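Long-range contact in inosine-uridine preferring nucleoside hydrolase (Gardnerella vaginalis 315-A, PDB 6BA1), which belongs to the inosine-uridine preferring nucleoside hydrolase family and carries a calcium ion in a site lined by acidic side chains: residues D17-S22 / C244-P249. Residues are numbered along the deposited sequence; the frame is centred on the assembly and turned at random.
With CA (calcium ion), chain S.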
ATOM      1  N   ASP A  17      -6.188   9.705  22.488  1.00 22.11           N
ATOM      2  CA  ASP A  17      -6.141   8.551  23.383  1.00 21.86           C
ATOM      3  C   ASP A  17      -7.265   8.553  24.434  1.00 22.32           C
ATOM      4  O   ASP A  17      -7.807   7.489  24.732  1.00 22.10           O
ATOM      5  CB  ASP A  17      -4.765   8.433  24.041  1.00 22.05           C
ATOM      6  CG  ASP A  17      -3.663   8.090  23.033  1.00 21.64           C
ATOM      7  OD1 ASP A  17      -3.183   8.985  22.302  1.00 21.80           O
ATOM      8  OD2 ASP A  17      -3.275   6.908  22.957  1.00 21.30           O
ATOM      9  N   THR A  18      -7.642   9.719  24.968  1.00 23.08           N
ATOM     10  CA  THR A  18      -8.784   9.777  25.909  1.00 23.68           C
ATOM     11  C   THR A  18     -10.119   9.622  25.202  1.00 23.59           C
ATOM     12  O   THR A  18     -11.093   9.161  25.812  1.00 23.89           O
ATOM     13  CB  THR A  18      -8.886  11.068  26.739  1.00 24.80           C
ATOM     14  OG1 THR A  18      -9.290  12.157  25.904  1.00 25.18           O
ATOM     15  CG2 THR A  18      -7.596  11.371  27.451  1.00 25.16           C
ATOM     16  N   LEU A  19     -10.178  10.046  23.942  1.00 23.37           N
ATOM     17  CA  LEU A  19     -11.360   9.819  23.125  1.00 23.38           C
ATOM     18  C   LEU A  19     -11.545   8.321  22.880  1.00 22.68           C
ATOM     19  O   LEU A  19     -12.677   7.848  22.779  1.00 22.89           O
ATOM     20  CB  LEU A  19     -11.277  10.600  21.812  1.00 23.50           C
ATOM     21  CG  LEU A  19     -11.233  12.128  21.923  1.00 24.49           C
ATOM     22  CD1 LEU A  19     -11.142  12.750  20.542  1.00 24.71           C
ATOM     23  CD2 LEU A  19     -12.445  12.661  22.677  1.00 25.50           C
ATOM     24  N   ALA A  20     -10.431   7.585  22.815  1.00 22.03           N
ATOM     25  CA  ALA A  20     -10.464   6.117  22.769  1.00 21.59           C
ATOM     26  C   ALA A  20     -10.984   5.513  24.076  1.00 22.00           C
ATOM     27  O   ALA A  20     -11.757   4.554  24.055  1.00 22.07           O
ATOM     28  CB  ALA A  20      -9.086   5.556  22.444  1.00 21.06           C
ATOM     29  N   ILE A  21     -10.544   6.072  25.202  1.00 22.41           N
ATOM     30  CA  ILE A  21     -11.060   5.676  26.513  1.00 23.04           C
ATOM     31  C   ILE A  21     -12.561   5.954  26.579  1.00 23.59           C
ATOM     32  O   ILE A  21     -13.339   5.084  26.960  1.00 23.89           O
ATOM     33  CB  ILE A  21     -10.327   6.405  27.668  1.00 23.61           C
ATOM     34  CG1 ILE A  21      -8.851   6.001  27.727  1.00 23.29           C
ATOM     35  CG2 ILE A  21     -10.991   6.110  29.013  1.00 24.49           C
ATOM     36  CD1 ILE A  21      -7.989   6.925  28.556  1.00 23.90           C
ATOM     37  N   SER A  22     -12.955   7.163  26.181  1.00 23.90           N
ATOM     38  CA  SER A  22     -14.361   7.579  26.192  1.00 24.65           C
ATOM     39  C   SER A  22     -15.252   6.676  25.327  1.00 24.45           C
ATOM     40  O   SER A  22     -16.336   6.290  25.761  1.00 25.09           O
ATOM     41  CB  SER A  22     -14.487   9.031  25.737  1.00 25.13           C
ATOM     42  OG  SER A  22     -13.641   9.879  26.494  1.00 25.48           O
ATOM     43  N   CYS A 244     -10.250  18.120  13.421  1.00 30.33           N
ATOM     44  CA  CYS A 244      -9.211  17.178  13.883  1.00 28.71           C
ATOM     45  C   CYS A 244      -9.512  15.742  13.468  1.00 27.44           C
ATOM     46  O   CYS A 244     -10.660  15.373  13.233  1.00 27.61           O
ATOM     47  CB  CYS A 244      -9.085  17.237  15.405  1.00 28.36           C
ATOM     48  SG  CYS A 244     -10.473  16.555  16.327  1.00 27.98           S
ATOM     49  N   GLY A 245      -8.471  14.928  13.394  1.00 26.33           N
ATOM     50  CA  GLY A 245      -8.584  13.512  13.063  1.00 25.23           C
ATOM     51  C   GLY A 245      -9.038  12.695  14.264  1.00 24.39           C
ATOM     52  O   GLY A 245      -8.689  13.008  15.406  1.00 24.28           O
ATOM     53  N   LEU A 246      -9.820  11.648  13.997  1.00 23.97           N
ATOM     54  CA  LEU A 246     -10.253  10.712  15.023  1.00 23.28           C
ATOM     55  C   LEU A 246      -9.459   9.427  14.876  1.00 22.32           C
ATOM     56  O   LEU A 246      -9.980   8.395  14.444  1.00 22.10           O
ATOM     57  CB  LEU A 246     -11.755  10.450  14.901  1.00 23.76           C
ATOM     58  CG  LEU A 246     -12.651  11.678  15.046  1.00 24.95           C
ATOM     59  CD1 LEU A 246     -14.109  11.293  14.822  1.00 25.53           C
ATOM     60  CD2 LEU A 246     -12.433  12.348  16.405  1.00 25.06           C
ATOM     61  N   HIS A 247      -8.198   9.491  15.276  1.00 21.93           N
ATOM     62  CA  HIS A 247      -7.243   8.423  14.987  1.00 21.28           C
ATOM     63  C   HIS A 247      -7.450   7.225  15.922  1.00 20.74           C
ATOM     64  O   HIS A 247      -7.885   6.158  15.493  1.00 20.57           O
ATOM     65  CB  HIS A 247      -5.798   8.936  15.087  1.00 21.28           C
ATOM     66  CG  HIS A 247      -5.491  10.088  14.184  1.00 21.98           C
ATOM     67  ND1 HIS A 247      -4.724   9.949  13.045  1.00 22.11           N
ATOM     68  CD2 HIS A 247      -5.827  11.411  14.273  1.00 22.78           C
ATOM     69  CE1 HIS A 247      -4.607  11.127  12.448  1.00 22.95           C
ATOM     70  NE2 HIS A 247      -5.277  12.024  13.165  1.00 23.39           N
ATOM     71  N   ASP A 248      -7.172   7.439  17.205  1.00 20.66           N
ATOM     72  CA  ASP A 248      -7.145   6.368  18.197  1.00 20.33           C
ATOM     73  C   ASP A 248      -8.541   5.783  18.519  1.00 20.44           C
ATOM     74  O   ASP A 248      -8.658   4.575  18.720  1.00 20.26           O
ATOM     75  CB  ASP A 248      -6.434   6.837  19.480  1.00 20.46           C
ATOM     76  CG  ASP A 248      -4.993   7.339  19.212  1.00 20.51           C
ATOM     77  OD1 ASP A 248      -4.699   7.858  18.097  1.00 20.60           O
ATOM     78  OD2 ASP A 248      -4.140   7.244  20.119  1.00 20.61           O
ATOM     79  N   PRO A 249      -9.602   6.621  18.543  1.00 20.90           N
ATOM     80  CA  PRO A 249     -10.949   6.092  18.774  1.00 21.17           C
ATOM     81  C   PRO A 249     -11.399   5.063  17.755  1.00 21.12           C
ATOM     82  O   PRO A 249     -12.078   4.101  18.108  1.00 21.22           O
ATOM     83  CB  PRO A 249     -11.848   7.325  18.648  1.00 21.88           C
ATOM     84  CG  PRO A 249     -10.971   8.455  18.982  1.00 22.00           C
ATOM     85  CD  PRO A 249      -9.624   8.090  18.425  1.00 21.41           C
TER
HETATM   86 CA    CA S 400      -1.801   8.153  20.350  1.00 21.20          CA
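The calcium site of a nucleoside hydrolase fold joins Asp17 and Asp248, carboxylates far apart in sequence that share one ion. Each gives the metal a single oxygen: Asp17 OD1 lies 2.5 Å from the calcium, and Asp248 OD2 also sits 2.5 Å from it. The second oxygens stay back, Asp17 OD2 at 3.2 Å and Asp248 OD1 at 3.7 Å from the calcium, so each carboxylate binds in a monodentate way. Their planes are turned 77° apart, nearly perpendicular, and Asp17 OD1 lies 3.0 Å from Asp248 OD2, the spacing of neighbouring ligands on a shared ion. In both residues chi1 (-67° in Asp17, -57° in Asp248) places CG beside the residue's own backbone N, and the further turn about CB-CG brings one oxygen of each to the calcium. Asp12 OD1 and the backbone oxygen of Thr130 complete the set of protein ligands in the model. The wider frame is a mainly parallel sheet with helices packed against it: Asp12 follows strand 6-11, Asp17 lies near the start of helix 15-25, Thr130 follows strand 125-129, and Asp248 lies near the start of helix 247-256. Beside the metal, these two helices meet largely through apolar atoms. The ring of Pro249 sets its CG against Leu19 CB at 3.6 Å, while the CA atoms of Ala20 and Pro249 approach to 4.0 Å; the methyl of Ala20 rests against the backbone carbonyl and CB of Asp248. In the loop leading into helix 247-256, Leu246 CD2 meets Leu19 CD1 more loosely at 4.4 Å, and Phe309 of helix 302-319 packs on both Leu246 and Pro249.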